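Local coordinates for protein lactococcal phage P2 ORF15 (Lactococcus phage p2, PDB 2WZP) that probably serves as the distal tail protein (Dit), forming the hub of the host-recognising baseplate at the tip of the phage tail, at residues Leu170-Lys174 against Leu309-Lys314; Gln176-Val180 against Tyr207-Ile212; Ser216-Lys221 against Ile302-Glu308; Ile255-Thr259 against Leu288-Asp293. One frame throughout, in Å; residues are numbered along the deposited sequence.

Contact 1 of 4, residues Leu170-Lys174 against Leu309-Lys314; sequences LTFDK and LINLSK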
loop_
_atom_site.group_PDB
_atom_site.type_symbol
_atom_site.label_atom_id
_atom_site.label_comp_id
_atom_site.label_asym_id
_atom_site.label_seq_id
_atom_site.Cartn_x
_atom_site.Cartn_y
_atom_site.Cartn_z
ATOM N N LEU M 170 -24.129 -4.175 51.875
ATOM C CA LEU M 170 -25.482 -4.222 52.430
ATOM C C LEU M 170 -25.542 -5.123 53.655
ATOM O O LEU M 170 -25.003 -6.233 53.649
ATOM C CB LEU M 170 -26.486 -4.770 51.406
ATOM C CG LEU M 170 -26.759 -4.000 50.116
ATOM C CD1 LEU M 170 -27.785 -4.721 49.290
ATOM C CD2 LEU M 170 -27.265 -2.593 50.407
ATOM N N THR M 171 -26.240 -4.658 54.687
ATOM C CA THR M 171 -26.482 -5.381 55.932
ATOM C C THR M 171 -27.972 -5.716 56.020
ATOM O O THR M 171 -28.815 -4.849 55.777
ATOM C CB THR M 171 -26.084 -4.524 57.144
ATOM O OG1 THR M 171 -24.764 -4.030 56.970
ATOM C CG2 THR M 171 -26.166 -5.294 58.441
ATOM N N PHE M 172 -28.283 -6.968 56.368
ATOM C CA PHE M 172 -29.646 -7.442 56.565
ATOM C C PHE M 172 -29.758 -7.882 58.016
ATOM O O PHE M 172 -28.903 -8.631 58.487
ATOM C CB PHE M 172 -29.972 -8.576 55.594
ATOM C CG PHE M 172 -29.479 -8.306 54.199
ATOM C CD1 PHE M 172 -30.129 -7.388 53.379
ATOM C CD2 PHE M 172 -28.377 -8.988 53.691
ATOM C CE1 PHE M 172 -29.658 -7.127 52.090
ATOM C CE2 PHE M 172 -27.928 -8.757 52.393
ATOM C CZ PHE M 172 -28.563 -7.815 51.602
ATOM N N ASP M 173 -30.750 -7.342 58.740
ATOM C CA ASP M 173 -30.968 -7.629 60.155
ATOM C C ASP M 173 -32.368 -8.170 60.379
ATOM O O ASP M 173 -33.336 -7.541 59.967
ATOM C CB ASP M 173 -30.803 -6.349 60.984
ATOM C CG ASP M 173 -29.384 -6.023 61.373
ATOM O OD1 ASP M 173 -28.936 -6.510 62.432
ATOM O OD2 ASP M 173 -28.759 -5.198 60.679
ATOM N N LYS M 174 -32.478 -9.290 61.086
ATOM C CA LYS M 174 -33.768 -9.866 61.401
ATOM C C LYS M 174 -34.303 -9.221 62.698
ATOM O O LYS M 174 -33.900 -9.574 63.810
ATOM C CB LYS M 174 -33.707 -11.399 61.453
ATOM C CG LYS M 174 -35.074 -12.075 61.456
ATOM C CD LYS M 174 -35.770 -12.066 60.103
ATOM C CE LYS M 174 -37.176 -12.578 60.340
ATOM N NZ LYS M 174 -37.835 -13.031 59.079
ATOM N N LEU M 309 -33.575 -14.120 54.421
ATOM C CA LEU M 309 -32.659 -14.874 55.257
ATOM C C LEU M 309 -33.366 -16.156 55.704
ATOM O O LEU M 309 -34.594 -16.188 55.778
ATOM C CB LEU M 309 -32.270 -14.060 56.498
ATOM C CG LEU M 309 -31.725 -12.645 56.326
ATOM C CD1 LEU M 309 -31.351 -12.044 57.687
ATOM C CD2 LEU M 309 -30.541 -12.601 55.361
ATOM N N ILE M 310 -32.609 -17.220 55.949
ATOM C CA ILE M 310 -33.153 -18.469 56.478
ATOM C C ILE M 310 -32.425 -18.723 57.779
ATOM O O ILE M 310 -31.217 -19.002 57.767
ATOM C CB ILE M 310 -33.107 -19.690 55.523
ATOM C CG1 ILE M 310 -33.971 -19.429 54.266
ATOM C CG2 ILE M 310 -33.558 -20.975 56.287
ATOM C CD1 ILE M 310 -33.704 -20.233 53.217
ATOM N N ASN M 311 -33.153 -18.558 58.902
ATOM C CA ASN M 311 -32.657 -18.785 60.248
ATOM C C ASN M 311 -31.374 -18.008 60.535
ATOM O O ASN M 311 -30.424 -18.554 61.084
ATOM C CB ASN M 311 -32.531 -20.292 60.525
ATOM C CG ASN M 311 -32.095 -20.632 61.900
ATOM O OD1 ASN M 311 -32.398 -19.919 62.851
ATOM N ND2 ASN M 311 -31.311 -21.687 62.022
ATOM N N LEU M 312 -31.357 -16.712 60.172
ATOM C CA LEU M 312 -30.196 -15.856 60.428
ATOM C C LEU M 312 -30.627 -14.680 61.241
ATOM O O LEU M 312 -31.716 -14.131 61.013
ATOM C CB LEU M 312 -29.509 -15.335 59.143
ATOM C CG LEU M 312 -29.102 -16.333 58.051
ATOM C CD1 LEU M 312 -28.500 -15.599 56.873
ATOM C CD2 LEU M 312 -28.096 -17.361 58.581
ATOM N N SER M 313 -29.756 -14.243 62.157
ATOM C CA SER M 313 -30.048 -13.057 62.929
ATOM C C SER M 313 -29.615 -11.820 62.134
ATOM O O SER M 313 -30.222 -10.765 62.246
ATOM C CB SER M 313 -29.354 -13.121 64.280
ATOM O OG SER M 313 -27.954 -13.268 64.130
ATOM N N LYS M 314 -28.574 -11.970 61.312
ATOM C CA LYS M 314 -27.938 -10.923 60.520
ATOM C C LYS M 314 -27.157 -11.573 59.371
ATOM O O LYS M 314 -26.771 -12.746 59.460
ATOM C CB LYS M 314 -26.954 -10.158 61.445
ATOM C CG LYS M 314 -26.474 -8.793 60.949
ATOM C CD LYS M 314 -25.397 -8.213 61.870
ATOM C CE LYS M 314 -25.430 -6.702 61.929
ATOM N NZ LYS M 314 -24.222 -6.130 62.592
HETATM O O HOH W 1 -30.124 -8.308 64.332
HETATM O O HOH W 2 -35.810 -14.564 57.879
#
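Two stretches of backbone meet at Lys174 and Ser313, where one direct hydrogen bond does most of the polar work: Lys174 N donates to Ser313 O over 2.9 Å. A water donates to the same oxygen and to Asp173 OD1, so Ser313 O takes two bonds. One residue further on, Lys314 CA lies 3.2 Å from Phe172 O in a CA-H...O contact, as expected where Asp173 and Lys314 form a non-hydrogen-bonded antiparallel pair. This pairing joins strand 165-173, the outermost of a six-stranded sheet, to the start of strand 312-322. The chain turns a corner at Ser313, and Leu309 and Ile310, a few residues earlier, belong to a second, four-stranded sheet of the Dit C-terminal domain.

Among charged groups, Asp173 and Lys314 run side by side in the same direction, but it is the aliphatic CE of Lys314 that approaches Asp173 OD1 (3.5 Å); NZ stays 4.7 Å from that oxygen. Lys174 bends at chi2 (75°), and its NZ gives a hydrogen bond to a water that in turn donates to Leu309 O; Asp213 forms a salt bridge with the same NZ.

Apolar contact is modest. Phe172 CB rests 4.1 Å from Leu309 CD2, its ring turning on to meet Phe317 edge-to-face. Thr171 CG2 packs at 3.8 Å on Lys314 CE, and Thr171 OG1 bonds to Glu316.

Contact 2 of 4, residues Gln176-Val180 against Tyr207-Ile212; sequences QNGKV and YGESDI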
loop_
_atom_site.group_PDB
_atom_site.type_symbol
_atom_site.label_atom_id
_atom_site.label_comp_id
_atom_site.label_asym_id
_atom_site.label_seq_id
_atom_site.Cartn_x
_atom_site.Cartn_y
_atom_site.Cartn_z
ATOM N N GLN M 176 -37.659 -8.123 64.909
ATOM C CA GLN M 176 -39.023 -8.541 65.204
ATOM C C GLN M 176 -39.750 -7.392 65.842
ATOM O O GLN M 176 -39.192 -6.675 66.664
ATOM C CB GLN M 176 -39.037 -9.747 66.148
ATOM C CG GLN M 176 -38.814 -11.082 65.432
ATOM C CD GLN M 176 -40.019 -11.974 65.558
ATOM O OE1 GLN M 176 -40.363 -12.449 66.655
ATOM N NE2 GLN M 176 -40.703 -12.202 64.442
ATOM N N ASN M 177 -40.998 -7.213 65.454
ATOM C CA ASN M 177 -41.893 -6.207 66.001
ATOM C C ASN M 177 -42.210 -6.556 67.453
ATOM O O ASN M 177 -42.166 -7.720 67.834
ATOM C CB ASN M 177 -43.198 -6.230 65.192
ATOM C CG ASN M 177 -43.200 -5.375 63.960
ATOM O OD1 ASN M 177 -42.419 -4.436 63.813
ATOM N ND2 ASN M 177 -44.107 -5.661 63.060
ATOM N N GLY M 178 -42.577 -5.561 68.240
ATOM C CA GLY M 178 -43.037 -5.783 69.602
ATOM C C GLY M 178 -44.471 -6.268 69.539
ATOM O O GLY M 178 -45.040 -6.420 68.447
ATOM N N LYS M 179 -45.065 -6.529 70.698
ATOM C CA LYS M 179 -46.457 -6.960 70.757
ATOM C C LYS M 179 -47.371 -5.717 70.819
ATOM O O LYS M 179 -46.925 -4.630 71.218
ATOM C CB LYS M 179 -46.687 -7.837 72.001
ATOM C CG LYS M 179 -45.919 -9.130 72.033
ATOM C CD LYS M 179 -46.735 -10.134 72.811
ATOM C CE LYS M 179 -45.973 -11.390 73.201
ATOM N NZ LYS M 179 -45.052 -11.156 74.352
ATOM N N VAL M 180 -48.635 -5.877 70.411
ATOM C CA VAL M 180 -49.636 -4.808 70.496
ATOM C C VAL M 180 -50.262 -4.962 71.864
ATOM O O VAL M 180 -50.875 -6.003 72.149
ATOM C CB VAL M 180 -50.707 -4.885 69.364
ATOM C CG1 VAL M 180 -51.800 -3.826 69.558
ATOM C CG2 VAL M 180 -50.063 -4.760 67.996
ATOM N N TYR M 207 -45.949 -0.245 68.444
ATOM C CA TYR M 207 -45.752 -1.696 68.603
ATOM C C TYR M 207 -44.564 -2.196 67.793
ATOM O O TYR M 207 -43.811 -3.054 68.243
ATOM C CB TYR M 207 -47.026 -2.482 68.209
ATOM C CG TYR M 207 -47.165 -2.745 66.722
ATOM C CD1 TYR M 207 -46.753 -3.955 66.165
ATOM C CD2 TYR M 207 -47.628 -1.757 65.858
ATOM C CE1 TYR M 207 -46.811 -4.178 64.785
ATOM C CE2 TYR M 207 -47.688 -1.969 64.480
ATOM C CZ TYR M 207 -47.292 -3.185 63.951
ATOM O OH TYR M 207 -47.404 -3.412 62.601
ATOM N N GLY M 208 -44.450 -1.670 66.586
ATOM C CA GLY M 208 -43.485 -2.089 65.604
ATOM C C GLY M 208 -43.706 -1.303 64.352
ATOM O O GLY M 208 -44.221 -0.193 64.410
ATOM N N GLU M 209 -43.271 -1.853 63.241
ATOM C CA GLU M 209 -43.358 -1.237 61.912
ATOM C C GLU M 209 -44.078 -2.184 60.967
ATOM O O GLU M 209 -43.974 -3.411 61.115
ATOM C CB GLU M 209 -41.948 -0.975 61.333
ATOM C CG GLU M 209 -41.039 -0.099 62.168
ATOM C CD GLU M 209 -40.469 1.139 61.503
ATOM O OE1 GLU M 209 -40.297 1.136 60.262
ATOM O OE2 GLU M 209 -40.175 2.113 62.238
ATOM N N SER M 210 -44.787 -1.639 59.988
ATOM C CA SER M 210 -45.421 -2.521 59.004
ATOM C C SER M 210 -44.265 -2.961 58.095
ATOM O O SER M 210 -43.393 -2.137 57.759
ATOM C CB SER M 210 -46.546 -1.823 58.249
ATOM O OG SER M 210 -46.013 -0.736 57.520
ATOM N N ASP M 211 -44.176 -4.289 57.844
ATOM C CA ASP M 211 -43.112 -4.925 57.070
ATOM C C ASP M 211 -41.717 -4.658 57.692
ATOM O O ASP M 211 -40.813 -4.192 57.001
ATOM C CB ASP M 211 -43.212 -4.530 55.589
ATOM C CG ASP M 211 -42.400 -5.348 54.597
ATOM O OD1 ASP M 211 -42.089 -6.530 54.904
ATOM O OD2 ASP M 211 -42.157 -4.839 53.467
ATOM N N ILE M 212 -41.541 -4.973 59.015
ATOM C CA ILE M 212 -40.257 -4.817 59.727
ATOM C C ILE M 212 -39.192 -5.732 59.062
ATOM O O ILE M 212 -37.980 -5.469 59.078
ATOM C CB ILE M 212 -40.427 -5.094 61.246
ATOM C CG1 ILE M 212 -39.202 -4.678 62.083
ATOM C CG2 ILE M 212 -40.829 -6.544 61.545
ATOM C CD1 ILE M 212 -38.972 -3.214 62.244
#
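With CG beside its own backbone N (chi1 -87°), Asn177 sends its amide across to Glu209, while the Tyr207 ring, set between N and the carbonyl carbon (chi1 83°), turns toward 176-180. Both loops belong to the long extension between strands 165-173 and 218-220 of the Dit C-terminal domain. Neither is helix or strand, which makes the pairing a good example of a side-chain amide doing the work of a backbone peptide.

Asn177 OD1 accepts from Glu209 N at 2.8 Å, and Asn177 ND2 donates to Glu209 O at 3.0 Å. Both polar ends of the amide thus grip a single residue, a pair of bonds that fixes the rotation about chi2. The two differ in quality of aim: Glu209 O lies close to the amide plane of Asn177, whereas Glu209 N approaches OD1 from well above the carbonyl plane. Ile212 slides past in the opposite direction, its CG2 3.6 Å from Asn177 CG. A weak backbone bond, Gly178 N to Tyr207 O (2.8 Å, 129° at the hydrogen), adds a further tie.

Glu209 itself reaches elsewhere: OE1 forms a salt bridge with Arg214, and OE2 another with a basic side chain of a different protein chain, consistent with an arm that grips a baseplate partner.

Around the tyrosine, Val180 CG2 comes within 3.8 Å of Tyr207 CG, and Asn177 ND2 sits obliquely near Tyr207 CE1. At the ring edge, close to its plane, Gly178 O lies 3.8 Å from Tyr207 CD1.

Contact 3 of 4, residues Ser216-Lys221 against Ile302-Glu308; sequences SRWDIK and IEKGQME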
loop_
_atom_site.group_PDB
_atom_site.type_symbol
_atom_site.label_atom_id
_atom_site.label_comp_id
_atom_site.label_asym_id
_atom_site.label_seq_id
_atom_site.Cartn_x
_atom_site.Cartn_y
_atom_site.Cartn_z
ATOM N N SER M 216 -34.359 -7.138 56.774
ATOM C CA SER M 216 -33.596 -8.388 56.687
ATOM C C SER M 216 -33.514 -8.858 55.228
ATOM O O SER M 216 -32.991 -9.929 54.962
ATOM C CB SER M 216 -34.282 -9.467 57.520
ATOM O OG SER M 216 -35.504 -9.864 56.914
ATOM N N ARG M 217 -34.051 -8.076 54.303
ATOM C CA ARG M 217 -34.160 -8.435 52.901
ATOM C C ARG M 217 -33.372 -7.578 51.958
ATOM O O ARG M 217 -33.203 -6.381 52.177
ATOM C CB ARG M 217 -35.614 -8.379 52.467
ATOM C CG ARG M 217 -36.514 -9.421 53.117
ATOM C CD ARG M 217 -37.753 -9.618 52.290
ATOM N NE ARG M 217 -38.352 -8.344 51.934
ATOM C CZ ARG M 217 -39.392 -7.831 52.571
ATOM N NH1 ARG M 217 -39.961 -8.496 53.571
ATOM N NH2 ARG M 217 -39.881 -6.654 52.212
ATOM N N TRP M 218 -32.973 -8.196 50.857
ATOM C CA TRP M 218 -32.298 -7.563 49.746
ATOM C C TRP M 218 -33.349 -7.370 48.678
ATOM O O TRP M 218 -33.961 -8.337 48.236
ATOM C CB TRP M 218 -31.176 -8.474 49.226
ATOM C CG TRP M 218 -30.337 -7.915 48.117
ATOM C CD1 TRP M 218 -30.357 -6.643 47.615
ATOM C CD2 TRP M 218 -29.315 -8.617 47.391
ATOM N NE1 TRP M 218 -29.444 -6.524 46.593
ATOM C CE2 TRP M 218 -28.788 -7.721 46.438
ATOM C CE3 TRP M 218 -28.802 -9.930 47.444
ATOM C CZ2 TRP M 218 -27.788 -8.100 45.532
ATOM C CZ3 TRP M 218 -27.788 -10.296 46.563
ATOM C CH2 TRP M 218 -27.298 -9.391 45.618
ATOM N N ASP M 219 -33.575 -6.118 48.284
ATOM C CA ASP M 219 -34.512 -5.776 47.220
ATOM C C ASP M 219 -33.674 -5.694 45.941
ATOM O O ASP M 219 -32.911 -4.736 45.731
ATOM C CB ASP M 219 -35.249 -4.472 47.547
ATOM C CG ASP M 219 -36.196 -3.990 46.474
ATOM O OD1 ASP M 219 -36.894 -4.841 45.862
ATOM O OD2 ASP M 219 -36.263 -2.766 46.259
ATOM N N ILE M 220 -33.723 -6.780 45.157
ATOM C CA ILE M 220 -32.910 -6.916 43.963
ATOM C C ILE M 220 -33.587 -6.250 42.782
ATOM O O ILE M 220 -34.662 -6.684 42.363
ATOM C CB ILE M 220 -32.500 -8.387 43.730
ATOM C CG1 ILE M 220 -31.826 -8.963 44.990
ATOM C CG2 ILE M 220 -31.588 -8.528 42.489
ATOM C CD1 ILE M 220 -32.095 -10.401 45.230
ATOM N N LYS M 221 -32.973 -5.161 42.275
ATOM C CA LYS M 221 -33.493 -4.368 41.164
ATOM C C LYS M 221 -32.526 -4.351 39.983
ATOM O O LYS M 221 -32.932 -4.008 38.872
ATOM C CB LYS M 221 -33.816 -2.923 41.611
ATOM C CG LYS M 221 -34.531 -2.780 42.962
ATOM C CD LYS M 221 -35.912 -2.082 42.928
ATOM C CE LYS M 221 -37.100 -2.924 42.469
ATOM N NZ LYS M 221 -37.317 -4.184 43.232
ATOM N N ILE M 302 -28.868 -14.542 39.732
ATOM C CA ILE M 302 -29.770 -13.772 40.575
ATOM C C ILE M 302 -30.675 -12.859 39.742
ATOM O O ILE M 302 -30.199 -11.961 39.037
ATOM C CB ILE M 302 -29.000 -13.037 41.713
ATOM C CG1 ILE M 302 -28.064 -13.982 42.536
ATOM C CG2 ILE M 302 -29.909 -12.217 42.587
ATOM C CD1 ILE M 302 -28.581 -15.399 43.020
ATOM N N GLU M 303 -31.984 -13.100 39.849
ATOM C CA GLU M 303 -33.026 -12.358 39.154
ATOM C C GLU M 303 -33.543 -11.229 40.034
ATOM O O GLU M 303 -33.330 -11.217 41.253
ATOM C CB GLU M 303 -34.213 -13.296 38.817
ATOM C CG GLU M 303 -33.911 -14.450 37.874
ATOM C CD GLU M 303 -33.343 -14.078 36.512
ATOM O OE1 GLU M 303 -32.367 -14.738 36.083
ATOM O OE2 GLU M 303 -33.867 -13.134 35.875
ATOM N N LYS M 304 -34.291 -10.312 39.416
ATOM C CA LYS M 304 -34.987 -9.239 40.119
ATOM C C LYS M 304 -36.030 -9.893 41.015
ATOM O O LYS M 304 -36.629 -10.910 40.663
ATOM C CB LYS M 304 -35.653 -8.262 39.131
ATOM C CG LYS M 304 -34.647 -7.351 38.414
ATOM C CD LYS M 304 -35.330 -6.387 37.447
ATOM C CE LYS M 304 -34.355 -5.826 36.428
ATOM N NZ LYS M 304 -35.039 -5.028 35.371
ATOM N N GLY M 305 -36.179 -9.340 42.195
ATOM C CA GLY M 305 -37.081 -9.841 43.211
ATOM C C GLY M 305 -36.486 -9.527 44.551
ATOM O O GLY M 305 -36.038 -8.393 44.780
ATOM N N GLN M 306 -36.411 -10.530 45.424
ATOM C CA GLN M 306 -35.822 -10.299 46.748
ATOM C C GLN M 306 -35.166 -11.484 47.395
ATOM O O GLN M 306 -35.559 -12.626 47.143
ATOM C CB GLN M 306 -36.820 -9.663 47.715
ATOM C CG GLN M 306 -38.092 -10.427 47.946
ATOM C CD GLN M 306 -39.129 -9.554 48.607
ATOM O OE1 GLN M 306 -39.967 -10.051 49.376
ATOM N NE2 GLN M 306 -39.095 -8.240 48.331
ATOM N N MET M 307 -34.178 -11.196 48.263
ATOM C CA MET M 307 -33.507 -12.225 49.042
ATOM C C MET M 307 -33.995 -12.174 50.501
ATOM O O MET M 307 -34.025 -11.105 51.127
ATOM C CB MET M 307 -31.968 -12.121 48.987
ATOM C CG MET M 307 -31.277 -13.253 49.681
ATOM S SD MET M 307 -29.549 -12.906 49.887
ATOM C CE MET M 307 -29.571 -12.031 51.453
ATOM N N GLU M 308 -34.347 -13.352 51.028
ATOM C CA GLU M 308 -34.751 -13.503 52.408
ATOM C C GLU M 308 -33.707 -14.328 53.116
ATOM O O GLU M 308 -33.001 -15.116 52.487
ATOM C CB GLU M 308 -36.124 -14.185 52.503
ATOM C CG GLU M 308 -37.267 -13.308 51.998
ATOM C CD GLU M 308 -38.641 -13.925 52.121
ATOM O OE1 GLU M 308 -39.637 -13.216 51.842
ATOM O OE2 GLU M 308 -38.721 -15.130 52.466
#
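Met307 meets the indole of Trp218 at its edge: SD lies nearly in the ring plane, 3.9 Å from CE3, a Met-aromatic contact. One face of the same indole is covered from within its own strand by Ile220 CG1, which stands over the ring centre. Trp218 and Met307 project from the same face of the sheet, with Trp218 CB 3.7 Å from Met307 CB. The other flat pair is polar. Gln306 OE1 rests over one face of the Arg217 guanidinium, 3.5 Å from NE, and the two planes are only 19° apart; from there the angle at NE is too poor for a hydrogen bond, and NH2 has its own salt bridge with Asp211.

Beneath the side chains runs a regular backbone exchange. Trp218 N and O bond reciprocally with Met307 O and N, at 3.1 and 2.9 Å, and Ile220 does the same with Gly305. Backbone angles at Gly305 are of the sort that call for glycine. Beyond it, Ile302 folds back so that its CG2 packs 3.9 Å from Ile220 CD1, with Phe244 also touching both isoleucines. Asp219, on the face shared with Gln306, holds Lys221 NZ in a salt bridge.

Such reciprocal bonding, with Asp219-Gln306 as the intervening non-hydrogen-bonded pair, is classic antiparallel beta pairing, here between outer strand 218-220 and strand 305-310 of a four-stranded sheet.

Contact 4 of 4, residues Ile255-Thr259 against Leu288-Asp293; sequences IVFKT and LFPVMD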
loop_
_atom_site.group_PDB
_atom_site.type_symbol
_atom_site.label_atom_id
_atom_site.label_comp_id
_atom_site.label_asym_id
_atom_site.label_seq_id
_atom_site.Cartn_x
_atom_site.Cartn_y
_atom_site.Cartn_z
ATOM N N ILE M 255 -29.136 -20.891 48.977
ATOM C CA ILE M 255 -27.867 -21.429 49.477
ATOM C C ILE M 255 -28.144 -21.679 50.961
ATOM O O ILE M 255 -28.173 -20.728 51.728
ATOM C CB ILE M 255 -26.694 -20.433 49.221
ATOM C CG1 ILE M 255 -26.580 -20.094 47.715
ATOM C CG2 ILE M 255 -25.379 -20.985 49.770
ATOM C CD1 ILE M 255 -25.990 -18.764 47.414
ATOM N N VAL M 256 -28.479 -22.943 51.327
ATOM C CA VAL M 256 -28.874 -23.377 52.678
ATOM C C VAL M 256 -27.948 -24.514 53.136
ATOM O O VAL M 256 -27.603 -25.389 52.335
ATOM C CB VAL M 256 -30.381 -23.799 52.725
ATOM C CG1 VAL M 256 -30.848 -24.077 54.143
ATOM C CG2 VAL M 256 -31.278 -22.753 52.085
ATOM N N PHE M 257 -27.602 -24.521 54.437
ATOM C CA PHE M 257 -26.710 -25.506 55.035
ATOM C C PHE M 257 -27.294 -26.135 56.289
ATOM O O PHE M 257 -27.970 -25.460 57.058
ATOM C CB PHE M 257 -25.389 -24.810 55.447
ATOM C CG PHE M 257 -24.704 -24.051 54.332
ATOM C CD1 PHE M 257 -23.862 -24.708 53.436
ATOM C CD2 PHE M 257 -24.905 -22.677 54.175
ATOM C CE1 PHE M 257 -23.247 -24.011 52.406
ATOM C CE2 PHE M 257 -24.276 -21.981 53.137
ATOM C CZ PHE M 257 -23.442 -22.650 52.277
ATOM N N LYS M 258 -26.921 -27.400 56.550
ATOM C CA LYS M 258 -27.244 -28.113 57.778
ATOM C C LYS M 258 -25.973 -28.746 58.321
ATOM O O LYS M 258 -25.583 -29.844 57.917
ATOM C CB LYS M 258 -28.397 -29.124 57.621
ATOM C CG LYS M 258 -28.851 -29.749 58.949
ATOM C CD LYS M 258 -29.250 -28.708 60.037
ATOM C CE LYS M 258 -29.491 -29.380 61.357
ATOM N NZ LYS M 258 -28.233 -29.612 62.115
ATOM N N THR M 259 -25.327 -28.022 59.244
ATOM C CA THR M 259 -24.095 -28.427 59.922
ATOM C C THR M 259 -24.357 -29.285 61.151
ATOM O O THR M 259 -25.384 -29.139 61.804
ATOM C CB THR M 259 -23.248 -27.201 60.268
ATOM O OG1 THR M 259 -24.019 -26.304 61.068
ATOM C CG2 THR M 259 -22.769 -26.471 59.042
ATOM N N LEU M 288 -18.266 -26.143 53.969
ATOM C CA LEU M 288 -19.671 -26.461 54.160
ATOM C C LEU M 288 -20.374 -26.886 52.924
ATOM O O LEU M 288 -21.536 -27.287 53.010
ATOM C CB LEU M 288 -20.403 -25.292 54.799
ATOM C CG LEU M 288 -20.045 -24.943 56.252
ATOM C CD1 LEU M 288 -21.093 -24.052 56.827
ATOM C CD2 LEU M 288 -19.796 -26.190 57.093
ATOM N N PHE M 289 -19.674 -26.870 51.776
ATOM C CA PHE M 289 -20.240 -27.291 50.500
ATOM C C PHE M 289 -20.865 -28.691 50.582
ATOM O O PHE M 289 -22.036 -28.815 50.194
ATOM C CB PHE M 289 -19.229 -27.187 49.351
ATOM C CG PHE M 289 -19.779 -27.684 48.027
ATOM C CD1 PHE M 289 -20.414 -26.814 47.148
ATOM C CD2 PHE M 289 -19.662 -29.023 47.660
ATOM C CE1 PHE M 289 -20.926 -27.278 45.929
ATOM C CE2 PHE M 289 -20.206 -29.483 46.459
ATOM C CZ PHE M 289 -20.813 -28.601 45.592
ATOM N N PRO M 290 -20.176 -29.743 51.120
ATOM C CA PRO M 290 -20.805 -31.087 51.189
ATOM C C PRO M 290 -22.132 -31.148 51.948
ATOM O O PRO M 290 -22.875 -32.127 51.880
ATOM C CB PRO M 290 -19.753 -31.908 51.944
ATOM C CG PRO M 290 -18.483 -31.277 51.601
ATOM C CD PRO M 290 -18.780 -29.814 51.602
ATOM N N VAL M 291 -22.439 -30.078 52.644
ATOM C CA VAL M 291 -23.571 -30.020 53.534
ATOM C C VAL M 291 -24.684 -29.055 53.113
ATOM O O VAL M 291 -25.686 -28.867 53.821
ATOM C CB VAL M 291 -22.966 -29.906 54.954
ATOM C CG1 VAL M 291 -23.270 -28.593 55.671
ATOM C CG2 VAL M 291 -23.245 -31.153 55.780
ATOM N N MET M 292 -24.547 -28.551 51.883
ATOM C CA MET M 292 -25.502 -27.666 51.227
ATOM C C MET M 292 -26.667 -28.452 50.640
ATOM O O MET M 292 -26.492 -29.605 50.238
ATOM C CB MET M 292 -24.818 -26.918 50.084
ATOM C CG MET M 292 -25.639 -25.754 49.590
ATOM S SD MET M 292 -24.879 -24.758 48.302
ATOM C CE MET M 292 -23.206 -24.795 48.789
ATOM N N ASP M 293 -27.848 -27.803 50.564
ATOM C CA ASP M 293 -29.041 -28.363 49.944
ATOM C C ASP M 293 -28.899 -28.126 48.440
ATOM O O ASP M 293 -29.384 -27.124 47.904
ATOM C CB ASP M 293 -30.327 -27.732 50.509
ATOM C CG ASP M 293 -31.633 -28.407 50.100
ATOM O OD1 ASP M 293 -32.676 -28.076 50.680
ATOM O OD2 ASP M 293 -31.611 -29.256 49.190
HETATM O O HOH W 3 -29.212 -24.644 48.940
#
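A 3-10 turn at 289-291 lays the chain against strand 251-257, an outer strand of the four-stranded sheet, and Phe257 and Met292 form the single beta bridge between them. The example shows how a loop can continue a sheet edge for a residue or two. Asp293 N donates to Val256 O over 3.0 Å, and a weak bond from Lys258 N reaches Val291 O at 3.3 Å, so the loop is held on both sides of Met292. Within the turn, Val291 N bonds back to Leu288 O.

Side chains then pack around the Phe257 ring. Phe257 and Met292 lie side by side and point the same way; because the methionine is bent at its last torsion (chi3 -36°), its methyl CE comes within 3.7 Å of Phe257 CE1. The sulfur, Met292 SD, approaches the ring obliquely, in a Met-aromatic contact, and also touches Ile255 CG2 at 4.1 Å. Leu288 crosses the phenylalanine at about a right angle: its CB is 3.8 Å from Phe257 CD1, and its carbonyl O sits at the ring edge, near the plane. Further along, Thr259 CG2 meets both methyls of Leu288, CD2 at 3.6 Å, whereas Thr259 OG1 bonds to Gln261. Ile266 and Tyr277 of the six-stranded sheet also pack on Phe257, placing this aromatic ring between the two sheets.

Next to the bridge a water completes the backbone pairing, accepting from Val256 N at 3.0 Å and donating to Asp293 O at 2.7 Å.

How the contacts relate
Contacts 1 and 3 form the centre of the set, about 13 Å apart between centres and sharing strand 305-310. They touch directly: Phe172 CB, on the six-stranded sheet, lies 3.4 Å from Ser216 O in the loop that leads into strand 218-220. Contact 4 works at the far edge of the four-stranded sheet and reaches contact 1 through Ile310 CD1 and Val256 CG2, 3.7 Å apart, without touching contact 3. Contact 2 lies outward on the extension, about 32 Å from contact 4 between centres. Its first segment follows that of contact 1 almost at once in the sequence, and the salt bridge of Asp211 OD2 with Arg217 NH2 (3.2 Å) ties it to contact 3, linking the arm to the approach to strand 218-220.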